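Local coordinates for protein 1-deoxy-D-xylulose 5-phosphate reductoisomerase (Moraxella catarrhalis, PDB 4ZQG) that catalyses the NAD(P)H- and metal-dependent rearrangement and reduction of 1-deoxy-D-xylulose 5-phosphate to 2-C-methyl-D-erythritol 4-phosphate, a step of the MEP pathway that fosmidomycin inhibits, at residues 30-35 against 290-295; 132-137 against 338-343; 333-338 against 375-380. All coordinates share one frame; numbering follows the deposited sequence.

Interaction 1 of 3, residues 30-35 against 290-295; sequences PNRYRI and YPERIK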
ATOM      1  N   PRO A  30     -26.902   5.833   8.592  1.00 70.03           N
ATOM      2  CA  PRO A  30     -28.270   5.337   8.796  1.00 71.87           C
ATOM      3  C   PRO A  30     -28.979   5.075   7.493  1.00 72.95           C
ATOM      4  O   PRO A  30     -29.580   4.032   7.349  1.00 77.83           O
ATOM      5  CB  PRO A  30     -28.957   6.472   9.573  1.00 71.95           C
ATOM      6  CG  PRO A  30     -27.877   7.437   9.957  1.00 72.80           C
ATOM      7  CD  PRO A  30     -26.793   7.263   8.938  1.00 72.57           C
ATOM      8  N   ASN A  31     -28.890   5.980   6.533  1.00 74.90           N
ATOM      9  CA  ASN A  31     -29.684   5.815   5.312  1.00 80.83           C
ATOM     10  C   ASN A  31     -28.889   5.312   4.140  1.00 79.16           C
ATOM     11  O   ASN A  31     -29.074   5.759   3.010  1.00 79.81           O
ATOM     12  CB  ASN A  31     -30.388   7.132   4.929  1.00 87.56           C
ATOM     13  CG  ASN A  31     -31.469   7.534   5.920  1.00 87.92           C
ATOM     14  OD1 ASN A  31     -31.607   8.711   6.224  1.00 96.94           O
ATOM     15  ND2 ASN A  31     -32.236   6.561   6.429  1.00 86.68           N
ATOM     16  N   ARG A  32     -28.000   4.379   4.426  1.00 77.54           N
ATOM     17  CA  ARG A  32     -27.171   3.738   3.431  1.00 75.47           C
ATOM     18  C   ARG A  32     -27.449   2.227   3.427  1.00 71.62           C
ATOM     19  O   ARG A  32     -27.463   1.585   2.382  1.00 72.19           O
ATOM     20  CB  ARG A  32     -25.700   4.043   3.784  1.00 77.69           C
ATOM     21  CG  ARG A  32     -24.701   3.945   2.650  1.00 78.03           C
ATOM     22  CD  ARG A  32     -23.396   4.653   2.997  1.00 81.16           C
ATOM     23  NE  ARG A  32     -22.837   5.354   1.840  1.00 83.11           N
ATOM     24  CZ  ARG A  32     -22.285   4.753   0.782  1.00 88.24           C
ATOM     25  NH1 ARG A  32     -22.200   3.421   0.708  1.00 88.79           N
ATOM     26  NH2 ARG A  32     -21.815   5.488  -0.224  1.00 90.95           N
ATOM     27  N   TYR A  33     -27.662   1.679   4.616  1.00 69.32           N
ATOM     28  CA  TYR A  33     -27.791   0.262   4.842  1.00 68.79           C
ATOM     29  C   TYR A  33     -29.107   0.007   5.540  1.00 67.77           C
ATOM     30  O   TYR A  33     -29.513   0.796   6.353  1.00 70.39           O
ATOM     31  CB  TYR A  33     -26.627  -0.201   5.721  1.00 70.05           C
ATOM     32  CG  TYR A  33     -25.290   0.089   5.069  1.00 71.09           C
ATOM     33  CD1 TYR A  33     -24.923  -0.591   3.914  1.00 72.48           C
ATOM     34  CD2 TYR A  33     -24.420   1.043   5.576  1.00 70.52           C
ATOM     35  CE1 TYR A  33     -23.724  -0.344   3.274  1.00 74.36           C
ATOM     36  CE2 TYR A  33     -23.211   1.315   4.937  1.00 74.58           C
ATOM     37  CZ  TYR A  33     -22.864   0.607   3.776  1.00 75.79           C
ATOM     38  OH  TYR A  33     -21.689   0.827   3.080  1.00 72.58           O
ATOM     39  N   ARG A  34     -29.766  -1.088   5.195  1.00 66.56           N
ATOM     40  CA  ARG A  34     -30.985  -1.555   5.838  1.00 66.72           C
ATOM     41  C   ARG A  34     -30.669  -2.900   6.494  1.00 64.49           C
ATOM     42  O   ARG A  34     -30.187  -3.797   5.820  1.00 65.84           O
ATOM     43  CB  ARG A  34     -32.107  -1.735   4.775  1.00 68.26           C
ATOM     44  CG  ARG A  34     -33.360  -2.439   5.287  1.00 70.81           C
ATOM     45  CD  ARG A  34     -34.522  -2.514   4.288  1.00 72.43           C
ATOM     46  NE  ARG A  34     -34.438  -3.687   3.414  1.00 73.07           N
ATOM     47  CZ  ARG A  34     -34.715  -4.938   3.775  1.00 71.78           C
ATOM     48  NH1 ARG A  34     -35.107  -5.231   5.021  1.00 71.42           N
ATOM     49  NH2 ARG A  34     -34.586  -5.908   2.877  1.00 72.68           N
ATOM     50  N   ILE A  35     -30.965  -3.066   7.778  1.00 61.40           N
ATOM     51  CA  ILE A  35     -30.765  -4.361   8.428  1.00 59.04           C
ATOM     52  C   ILE A  35     -31.945  -5.286   8.174  1.00 58.37           C
ATOM     53  O   ILE A  35     -33.007  -5.063   8.643  1.00 59.88           O
ATOM     54  CB  ILE A  35     -30.632  -4.250   9.939  1.00 58.39           C
ATOM     55  CG1 ILE A  35     -29.578  -3.227  10.351  1.00 58.16           C
ATOM     56  CG2 ILE A  35     -30.329  -5.610  10.520  1.00 58.88           C
ATOM     57  CD1 ILE A  35     -28.278  -3.330   9.637  1.00 58.55           C
ATOM     58  N   TYR A 290     -17.358  -1.017  -0.453  1.00 56.17           N
ATOM     59  CA  TYR A 290     -16.630  -1.311  -1.688  1.00 57.06           C
ATOM     60  C   TYR A 290     -17.574  -1.315  -2.890  1.00 58.69           C
ATOM     61  O   TYR A 290     -18.688  -1.834  -2.784  1.00 56.35           O
ATOM     62  CB  TYR A 290     -15.932  -2.658  -1.556  1.00 57.29           C
ATOM     63  CG  TYR A 290     -15.090  -3.015  -2.734  1.00 58.29           C
ATOM     64  CD1 TYR A 290     -13.717  -2.845  -2.700  1.00 58.08           C
ATOM     65  CD2 TYR A 290     -15.664  -3.545  -3.900  1.00 58.28           C
ATOM     66  CE1 TYR A 290     -12.944  -3.170  -3.811  1.00 59.12           C
ATOM     67  CE2 TYR A 290     -14.890  -3.880  -4.988  1.00 58.25           C
ATOM     68  CZ  TYR A 290     -13.532  -3.687  -4.935  1.00 59.10           C
ATOM     69  OH  TYR A 290     -12.751  -3.994  -6.025  1.00 63.85           O
ATOM     70  N   PRO A 291     -17.179  -0.738  -4.037  1.00 59.68           N
ATOM     71  CA  PRO A 291     -15.885  -0.135  -4.306  1.00 60.18           C
ATOM     72  C   PRO A 291     -15.734   1.329  -3.836  1.00 60.59           C
ATOM     73  O   PRO A 291     -14.703   1.964  -4.073  1.00 60.56           O
ATOM     74  CB  PRO A 291     -15.847  -0.176  -5.822  1.00 59.69           C
ATOM     75  CG  PRO A 291     -17.260   0.143  -6.186  1.00 60.75           C
ATOM     76  CD  PRO A 291     -18.111  -0.513  -5.155  1.00 59.93           C
ATOM     77  N   GLU A 292     -16.761   1.870  -3.209  1.00 60.26           N
ATOM     78  CA  GLU A 292     -16.642   3.170  -2.586  1.00 60.47           C
ATOM     79  C   GLU A 292     -15.975   3.079  -1.202  1.00 57.41           C
ATOM     80  O   GLU A 292     -15.603   1.993  -0.740  1.00 54.27           O
ATOM     81  CB  GLU A 292     -18.009   3.791  -2.457  1.00 62.70           C
ATOM     82  CG  GLU A 292     -18.719   4.047  -3.761  1.00 65.52           C
ATOM     83  CD  GLU A 292     -19.973   4.877  -3.520  1.00 69.68           C
ATOM     84  OE1 GLU A 292     -20.690   4.642  -2.524  1.00 74.47           O
ATOM     85  OE2 GLU A 292     -20.241   5.794  -4.309  1.00 75.38           O
ATOM     86  N   ARG A 293     -15.795   4.238  -0.571  1.00 55.23           N
ATOM     87  CA  ARG A 293     -15.301   4.286   0.790  1.00 55.19           C
ATOM     88  C   ARG A 293     -16.116   5.265   1.599  1.00 54.32           C
ATOM     89  O   ARG A 293     -16.707   6.191   1.049  1.00 55.49           O
ATOM     90  CB  ARG A 293     -13.834   4.704   0.824  1.00 55.13           C
ATOM     91  CG  ARG A 293     -12.906   3.815   0.001  1.00 54.46           C
ATOM     92  CD  ARG A 293     -11.594   3.666   0.712  1.00 53.55           C
ATOM     93  NE  ARG A 293     -10.631   2.859  -0.020  1.00 54.17           N
ATOM     94  CZ  ARG A 293      -9.706   2.088   0.545  1.00 53.04           C
ATOM     95  NH1 ARG A 293      -9.610   1.968   1.873  1.00 53.84           N
ATOM     96  NH2 ARG A 293      -8.889   1.413  -0.209  1.00 51.53           N
ATOM     97  N   ILE A 294     -16.106   5.056   2.905  1.00 52.38           N
ATOM     98  CA  ILE A 294     -16.936   5.796   3.854  1.00 52.06           C
ATOM     99  C   ILE A 294     -16.177   5.942   5.155  1.00 51.78           C
ATOM    100  O   ILE A 294     -15.304   5.128   5.455  1.00 50.12           O
ATOM    101  CB  ILE A 294     -18.237   5.042   4.153  1.00 51.92           C
ATOM    102  CG1 ILE A 294     -17.917   3.619   4.615  1.00 51.62           C
ATOM    103  CG2 ILE A 294     -19.106   4.996   2.912  1.00 52.16           C
ATOM    104  CD1 ILE A 294     -19.070   2.869   5.182  1.00 52.18           C
ATOM    105  N   LYS A 295     -16.497   6.974   5.925  1.00 53.09           N
ATOM    106  CA  LYS A 295     -15.934   7.118   7.268  1.00 53.97           C
ATOM    107  C   LYS A 295     -16.250   5.881   8.107  1.00 52.74           C
ATOM    108  O   LYS A 295     -17.320   5.339   8.003  1.00 52.14           O
ATOM    109  CB  LYS A 295     -16.477   8.363   7.936  1.00 56.18           C
ATOM    110  CG  LYS A 295     -15.884   9.623   7.358  1.00 60.14           C
ATOM    111  CD  LYS A 295     -16.547  10.904   7.829  1.00 64.41           C
ATOM    112  CE  LYS A 295     -15.576  12.069   7.885  1.00 68.52           C
ATOM    113  NZ  LYS A 295     -16.218  13.239   8.561  1.00 75.46           N
TER
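R32 lays one face of its guanidinium against I294, whose CG2 methyl lies over that face, at its centre, with I294 CG2 3.8 Å from R32 CZ. R32 and Y33 stand where the second strand, 33-39, of the N-terminal Rossmann-type parallel sheet begins; E292 and I294 belong to the irregular chain that follows helix 281-289, so the contact ties the nucleotide-binding domain to a loop more than 250 residues further on. The edge of the same guanidinium serves E292: R32 NH2 donates to E292 OE1 over 2.7 Å, a salt bridge with a nearly straight N-H...O angle of 167°. The carboxylate oxygen lies in the guanidinium plane, while the nitrogen approaches on the syn side of E292 OE1 but tilted 26° out of the carboxylate plane. R32 reaches this far because its CG is anti to the backbone N (chi1 -157°) and the chain bends at chi3. E292 has a second partner through OE2, the hydroxyl of S179 of the second subunit, while its neighbour R293 forms a salt bridge to D268 of that subunit; the loop thus links the Rossmann sheet to the dimer interface. Next to the arginine, Y33 is buried, with R32 CG over one face of its ring. Its hydroxyl makes a weak hydrogen bond to L288 O, and the I294 CD1 methyl meets the ring's edge, 3.9 Å from Y33 OH.

Interaction 2 of 3, residues 132-137 against 338-343; sequences LVMAGD and ALNTAN
Nonpolar contact is made by the CG1 methyl of V133, 3.7 Å from N340 CB, the two side chains crossing at a slant. V133 CG1 is anti to its own backbone nitrogen (chi1 171°), which turns this branch across the gap between two helices. The polar link across the helices is a weak one, to the thioether of M134. N340 ND2 donates a weak hydrogen bond to M134 SD, 3.3 Å long with an N-H...S angle of 155°, and the two side chains cross at about a right angle. Beside this bond the CG methylene of M134 makes van der Waals contact with the amide nitrogen, M134 CG lying 3.5 Å from N340 ND2. The amide's stronger partner is E344 OE2, on the following turn of its own helix, so the carboxylate and the sulfur share one NH2 group and probably fix the rotation of the amide.

The helices concerned are 130-146, which joins the last two strands of the N-terminal Rossmann-type sheet, and 333-351 of the C-terminal helical domain. Their segments run nearly antiparallel, at 151°, with axes 9.5 Å apart at the closest point and V133 opposite N340.

Looser packing flanks the sulfur: T341 OG1 comes within 4.0 Å of M134 SD, but its hydrogen-bond partner is D395 OD1 on helix 387-409. L234 of helix 230-243 adds a further side chain against V133, and A108 touches M134. The side chain of N340 lies about 8 Å from the bound NAD.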
ATOM      1  N   LEU A 132     -13.347 -20.981   5.277  1.00 59.97           N
ATOM      2  CA  LEU A 132     -12.429 -21.190   4.189  1.00 58.93           C
ATOM      3  C   LEU A 132     -11.355 -22.246   4.526  1.00 57.90           C
ATOM      4  O   LEU A 132     -11.004 -23.041   3.655  1.00 60.14           O
ATOM      5  CB  LEU A 132     -11.812 -19.843   3.775  1.00 58.48           C
ATOM      6  CG  LEU A 132     -12.231 -19.276   2.411  1.00 58.96           C
ATOM      7  CD1 LEU A 132     -13.645 -19.546   1.945  1.00 59.90           C
ATOM      8  CD2 LEU A 132     -12.021 -17.792   2.446  1.00 59.32           C
ATOM      9  N   VAL A 133     -10.869 -22.291   5.762  1.00 54.97           N
ATOM     10  CA  VAL A 133      -9.927 -23.317   6.183  1.00 55.31           C
ATOM     11  C   VAL A 133     -10.526 -24.703   6.025  1.00 59.31           C
ATOM     12  O   VAL A 133      -9.824 -25.670   5.779  1.00 60.34           O
ATOM     13  CB  VAL A 133      -9.550 -23.166   7.659  1.00 55.15           C
ATOM     14  CG1 VAL A 133      -8.754 -24.341   8.165  1.00 55.56           C
ATOM     15  CG2 VAL A 133      -8.774 -21.896   7.909  1.00 55.35           C
ATOM     16  N   MET A 134     -11.841 -24.818   6.195  1.00 63.60           N
ATOM     17  CA  MET A 134     -12.515 -26.124   6.121  1.00 64.83           C
ATOM     18  C   MET A 134     -13.186 -26.459   4.813  1.00 61.89           C
ATOM     19  O   MET A 134     -13.331 -27.626   4.502  1.00 64.18           O
ATOM     20  CB  MET A 134     -13.537 -26.226   7.238  1.00 67.52           C
ATOM     21  CG  MET A 134     -12.825 -26.182   8.556  1.00 70.54           C
ATOM     22  SD  MET A 134     -13.709 -27.102   9.780  1.00 80.31           S
ATOM     23  CE  MET A 134     -15.253 -26.234   9.632  1.00 81.18           C
ATOM     24  N   ALA A 135     -13.595 -25.467   4.048  1.00 58.54           N
ATOM     25  CA  ALA A 135     -14.356 -25.737   2.859  1.00 58.01           C
ATOM     26  C   ALA A 135     -14.016 -24.755   1.765  1.00 56.73           C
ATOM     27  O   ALA A 135     -14.867 -24.395   0.948  1.00 55.49           O
ATOM     28  CB  ALA A 135     -15.833 -25.681   3.189  1.00 58.24           C
ATOM     29  N   GLY A 136     -12.758 -24.351   1.744  1.00 56.98           N
ATOM     30  CA  GLY A 136     -12.294 -23.361   0.806  1.00 58.88           C
ATOM     31  C   GLY A 136     -12.666 -23.697  -0.624  1.00 61.58           C
ATOM     32  O   GLY A 136     -13.309 -22.887  -1.287  1.00 62.93           O
ATOM     33  N   ASP A 137     -12.311 -24.889  -1.103  1.00 63.81           N
ATOM     34  CA  ASP A 137     -12.569 -25.194  -2.510  1.00 66.46           C
ATOM     35  C   ASP A 137     -14.045 -25.107  -2.745  1.00 63.62           C
ATOM     36  O   ASP A 137     -14.487 -24.536  -3.731  1.00 62.62           O
ATOM     37  CB  ASP A 137     -12.104 -26.597  -2.927  1.00 72.38           C
ATOM     38  CG  ASP A 137     -10.651 -26.869  -2.589  1.00 77.57           C
ATOM     39  OD1 ASP A 137      -9.727 -26.296  -3.249  1.00 78.85           O
ATOM     40  OD2 ASP A 137     -10.459 -27.683  -1.652  1.00 82.13           O
ATOM     41  N   ALA A 338      -8.635 -31.465   9.826  1.00 62.09           N
ATOM     42  CA  ALA A 338      -7.946 -32.035  10.961  1.00 62.85           C
ATOM     43  C   ALA A 338      -7.363 -30.887  11.749  1.00 61.61           C
ATOM     44  O   ALA A 338      -7.546 -30.828  12.934  1.00 63.47           O
ATOM     45  CB  ALA A 338      -6.851 -32.996  10.517  1.00 63.60           C
ATOM     46  N   LEU A 339      -6.693 -29.956  11.076  1.00 60.94           N
ATOM     47  CA  LEU A 339      -6.002 -28.860  11.759  1.00 60.69           C
ATOM     48  C   LEU A 339      -6.945 -27.963  12.549  1.00 60.13           C
ATOM     49  O   LEU A 339      -6.735 -27.727  13.730  1.00 57.72           O
ATOM     50  CB  LEU A 339      -5.244 -27.962  10.777  1.00 59.45           C
ATOM     51  CG  LEU A 339      -4.508 -26.760  11.400  1.00 58.52           C
ATOM     52  CD1 LEU A 339      -3.054 -27.096  11.701  1.00 59.34           C
ATOM     53  CD2 LEU A 339      -4.601 -25.539  10.503  1.00 57.38           C
ATOM     54  N   ASN A 340      -7.938 -27.437  11.856  1.00 61.46           N
ATOM     55  CA  ASN A 340      -8.824 -26.461  12.430  1.00 64.90           C
ATOM     56  C   ASN A 340      -9.680 -27.006  13.580  1.00 65.56           C
ATOM     57  O   ASN A 340      -9.731 -26.408  14.665  1.00 63.89           O
ATOM     58  CB  ASN A 340      -9.766 -25.914  11.390  1.00 66.38           C
ATOM     59  CG  ASN A 340     -10.736 -24.949  11.999  1.00 68.23           C
ATOM     60  OD1 ASN A 340     -10.316 -24.008  12.691  1.00 69.80           O
ATOM     61  ND2 ASN A 340     -12.034 -25.217  11.842  1.00 69.67           N
ATOM     62  N   THR A 341     -10.315 -28.151  13.322  1.00 64.28           N
ATOM     63  CA  THR A 341     -11.078 -28.863  14.334  1.00 62.55           C
ATOM     64  C   THR A 341     -10.226 -29.351  15.494  1.00 62.43           C
ATOM     65  O   THR A 341     -10.580 -29.119  16.635  1.00 63.81           O
ATOM     66  CB  THR A 341     -11.847 -30.048  13.747  1.00 61.55           C
ATOM     67  OG1 THR A 341     -12.700 -29.573  12.702  1.00 59.40           O
ATOM     68  CG2 THR A 341     -12.682 -30.689  14.799  1.00 63.64           C
ATOM     69  N   ALA A 342      -9.117 -30.021  15.260  1.00 61.39           N
ATOM     70  CA  ALA A 342      -8.326 -30.424  16.408  1.00 61.98           C
ATOM     71  C   ALA A 342      -8.137 -29.165  17.251  1.00 62.70           C
ATOM     72  O   ALA A 342      -8.426 -29.174  18.430  1.00 65.38           O
ATOM     73  CB  ALA A 342      -6.997 -31.027  16.000  1.00 61.28           C
ATOM     74  N   ASN A 343      -7.754 -28.056  16.611  1.00 62.57           N
ATOM     75  CA  ASN A 343      -7.460 -26.801  17.301  1.00 61.74           C
ATOM     76  C   ASN A 343      -8.697 -26.236  18.020  1.00 63.18           C
ATOM     77  O   ASN A 343      -8.593 -25.797  19.156  1.00 63.41           O
ATOM     78  CB  ASN A 343      -6.887 -25.785  16.288  1.00 60.16           C
ATOM     79  CG  ASN A 343      -6.659 -24.400  16.873  1.00 58.06           C
ATOM     80  OD1 ASN A 343      -5.659 -24.149  17.595  1.00 56.42           O
ATOM     81  ND2 ASN A 343      -7.587 -23.480  16.552  1.00 55.89           N
TER

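Interaction 3 of 3, residues 333-338 against 375-380; sequences TGACIA and QDYSQD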
ATOM      1  N   THR A 333      -7.226 -30.100   1.845  1.00 62.49           N
ATOM      2  CA  THR A 333      -8.361 -29.752   2.695  1.00 63.82           C
ATOM      3  C   THR A 333      -8.610 -30.703   3.892  1.00 62.41           C
ATOM      4  O   THR A 333      -8.822 -30.264   4.995  1.00 62.85           O
ATOM      5  CB  THR A 333      -9.631 -29.576   1.861  1.00 66.81           C
ATOM      6  OG1 THR A 333      -9.506 -28.376   1.080  1.00 69.28           O
ATOM      7  CG2 THR A 333     -10.862 -29.451   2.785  1.00 67.39           C
ATOM      8  N   GLY A 334      -8.570 -31.992   3.687  1.00 61.02           N
ATOM      9  CA  GLY A 334      -8.601 -32.904   4.797  1.00 60.32           C
ATOM     10  C   GLY A 334      -7.695 -32.531   5.943  1.00 59.50           C
ATOM     11  O   GLY A 334      -8.107 -32.523   7.077  1.00 61.48           O
ATOM     12  N   ALA A 335      -6.448 -32.215   5.685  1.00 60.34           N
ATOM     13  CA  ALA A 335      -5.523 -31.913   6.783  1.00 59.32           C
ATOM     14  C   ALA A 335      -5.824 -30.590   7.425  1.00 57.92           C
ATOM     15  O   ALA A 335      -5.430 -30.357   8.552  1.00 56.80           O
ATOM     16  CB  ALA A 335      -4.097 -31.905   6.293  1.00 59.25           C
ATOM     17  N   CYS A 336      -6.448 -29.702   6.674  1.00 58.64           N
ATOM     18  CA  CYS A 336      -6.833 -28.387   7.190  1.00 59.60           C
ATOM     19  C   CYS A 336      -7.993 -28.462   8.164  1.00 59.73           C
ATOM     20  O   CYS A 336      -8.033 -27.722   9.151  1.00 59.66           O
ATOM     21  CB  CYS A 336      -7.152 -27.442   6.045  1.00 60.20           C
ATOM     22  SG  CYS A 336      -5.629 -26.998   5.188  1.00 61.23           S
ATOM     23  N   ILE A 337      -8.900 -29.394   7.880  1.00 60.20           N
ATOM     24  CA  ILE A 337      -9.982 -29.765   8.763  1.00 59.09           C
ATOM     25  C   ILE A 337      -9.421 -30.425  10.006  1.00 60.62           C
ATOM     26  O   ILE A 337      -9.663 -29.987  11.117  1.00 60.84           O
ATOM     27  CB  ILE A 337     -10.963 -30.668   8.029  1.00 58.88           C
ATOM     28  CG1 ILE A 337     -11.681 -29.825   6.994  1.00 58.35           C
ATOM     29  CG2 ILE A 337     -11.935 -31.331   9.011  1.00 58.92           C
ATOM     30  CD1 ILE A 337     -12.439 -30.632   5.981  1.00 60.26           C
ATOM     31  N   ALA A 338      -8.635 -31.465   9.826  1.00 62.09           N
ATOM     32  CA  ALA A 338      -7.946 -32.035  10.961  1.00 62.85           C
ATOM     33  C   ALA A 338      -7.363 -30.887  11.749  1.00 61.61           C
ATOM     34  O   ALA A 338      -7.546 -30.828  12.934  1.00 63.47           O
ATOM     35  CB  ALA A 338      -6.851 -32.996  10.517  1.00 63.60           C
ATOM     36  N   GLN A 375      -6.599 -41.235   6.744  1.00 74.57           N
ATOM     37  CA  GLN A 375      -7.373 -41.953   5.721  1.00 76.04           C
ATOM     38  C   GLN A 375      -8.212 -41.028   4.852  1.00 75.75           C
ATOM     39  O   GLN A 375      -8.473 -41.357   3.697  1.00 74.40           O
ATOM     40  CB  GLN A 375      -8.320 -43.032   6.285  1.00 77.54           C
ATOM     41  CG  GLN A 375      -7.996 -43.589   7.665  1.00 80.19           C
ATOM     42  CD  GLN A 375      -8.974 -44.664   8.192  1.00 82.41           C
ATOM     43  OE1 GLN A 375      -8.570 -45.784   8.505  1.00 87.18           O
ATOM     44  NE2 GLN A 375     -10.241 -44.318   8.317  1.00 79.82           N
ATOM     45  N   ASP A 376      -8.670 -39.910   5.409  1.00 75.88           N
ATOM     46  CA  ASP A 376      -9.667 -39.079   4.724  1.00 76.19           C
ATOM     47  C   ASP A 376      -9.025 -37.906   3.994  1.00 74.38           C
ATOM     48  O   ASP A 376      -9.700 -37.156   3.271  1.00 74.32           O
ATOM     49  CB  ASP A 376     -10.740 -38.594   5.713  1.00 76.82           C
ATOM     50  CG  ASP A 376     -11.544 -39.735   6.325  1.00 80.20           C
ATOM     51  OD1 ASP A 376     -12.021 -40.619   5.584  1.00 82.65           O
ATOM     52  OD2 ASP A 376     -11.721 -39.751   7.563  1.00 84.01           O
ATOM     53  N   TYR A 377      -7.720 -37.754   4.157  1.00 72.79           N
ATOM     54  CA  TYR A 377      -7.014 -36.696   3.455  1.00 72.34           C
ATOM     55  C   TYR A 377      -7.196 -36.692   1.943  1.00 76.25           C
ATOM     56  O   TYR A 377      -7.222 -35.608   1.351  1.00 80.80           O
ATOM     57  CB  TYR A 377      -5.527 -36.728   3.771  1.00 67.85           C
ATOM     58  CG  TYR A 377      -5.194 -36.302   5.169  1.00 64.89           C
ATOM     59  CD1 TYR A 377      -6.155 -35.799   6.045  1.00 62.38           C
ATOM     60  CD2 TYR A 377      -3.907 -36.366   5.607  1.00 64.27           C
ATOM     61  CE1 TYR A 377      -5.812 -35.394   7.310  1.00 60.84           C
ATOM     62  CE2 TYR A 377      -3.557 -35.956   6.869  1.00 63.56           C
ATOM     63  CZ  TYR A 377      -4.520 -35.473   7.723  1.00 61.44           C
ATOM     64  OH  TYR A 377      -4.113 -35.092   8.975  1.00 60.14           O
ATOM     65  N   SER A 378      -7.368 -37.862   1.331  1.00 78.89           N
ATOM     66  CA  SER A 378      -7.444 -37.955  -0.128  1.00 83.02           C
ATOM     67  C   SER A 378      -8.868 -37.857  -0.666  1.00 82.99           C
ATOM     68  O   SER A 378      -9.116 -38.195  -1.827  1.00 87.36           O
ATOM     69  CB  SER A 378      -6.843 -39.273  -0.605  1.00 85.50           C
ATOM     70  OG  SER A 378      -7.645 -40.361  -0.158  1.00 86.97           O
ATOM     71  N   GLN A 379      -9.793 -37.362   0.140  1.00 80.61           N
ATOM     72  CA  GLN A 379     -11.170 -37.251  -0.318  1.00 79.55           C
ATOM     73  C   GLN A 379     -11.471 -35.968  -1.100  1.00 75.19           C
ATOM     74  O   GLN A 379     -10.699 -35.011  -1.078  1.00 69.63           O
ATOM     75  CB  GLN A 379     -12.142 -37.419   0.851  1.00 78.77           C
ATOM     76  CG  GLN A 379     -13.247 -38.377   0.478  1.00 81.39           C
ATOM     77  CD  GLN A 379     -14.108 -38.774   1.643  1.00 85.91           C
ATOM     78  OE1 GLN A 379     -13.784 -38.497   2.812  1.00 86.19           O
ATOM     79  NE2 GLN A 379     -15.234 -39.425   1.337  1.00 89.34           N
ATOM     80  N   ASP A 380     -12.596 -35.989  -1.806  1.00 76.63           N
ATOM     81  CA  ASP A 380     -13.049 -34.846  -2.577  1.00 78.46           C
ATOM     82  C   ASP A 380     -14.001 -34.000  -1.728  1.00 77.01           C
ATOM     83  O   ASP A 380     -15.222 -34.056  -1.862  1.00 75.78           O
ATOM     84  CB  ASP A 380     -13.748 -35.279  -3.866  1.00 83.10           C
ATOM     85  CG  ASP A 380     -13.938 -34.112  -4.846  1.00 87.08           C
ATOM     86  OD1 ASP A 380     -13.306 -33.039  -4.650  1.00 85.18           O
ATOM     87  OD2 ASP A 380     -14.725 -34.272  -5.814  1.00 93.70           O
TER
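Y377 packs its ring on G334, A335 and A338 in the first turns of helix 333-351. It is carried by a type I beta turn that starts at D376, whose carboxylate forms a salt bridge with K397 of helix 387-409. The CA of Y377 lies 4.3 Å from the CA of G334, a very close approach of turn to helix, made where the helix has no side chain. With CG anti to the carbonyl carbon (chi1 -71°), the phenol is sent along the helix, and chi2, close to zero at -6°, turns its face to the A335 methyl. Y377 CD1 is 3.6 Å from G334 C, Y377 CE1 is 3.5 Å from A335 CA, and A335 CB stands over the face in a CH-pi contact, 4.0 Å from the Y377 ring centroid and 18° off the normal. At the far end the A338 CB methyl meets the ring edge, 3.8 Å from Y377 OH. That hydroxyl bonds L368 O, near the end of helix 359-368, and L331 also touches the tyrosine. Q379 N closes the turn onto D376 O at 3.1 Å. This is plain packing of an aromatic residue on a small-residue helix surface, seating the loop between helices 371-374 and 387-409 on the start of helix 333-351 within the C-terminal helical domain.

How the interactions relate
Interactions 2 and 3 lie side by side, their centres 9 Å apart, and share A338 on helix 333-351: helix 130-146 packs on one part of this helix, the 375-380 turn on another. They also touch directly, D137 OD2 probably hydrogen-bonding T333 OG1 at 3.0 Å. Interaction 1 lies across the chain's centre, 32 Å from interaction 2 and 39 Å from interaction 3 between centres. Along the chain, interaction 1 closes before interaction 3 opens, whereas interaction 2 crosses both. Interaction 1 ties strand 33-39 to the loop that also meets the second subunit, and interaction 2 docks the C-terminal helices on helix 130-146, so later chain is fastened to the cofactor-binding domain at two distant points; interaction 3 stays within the C-terminal helical domain.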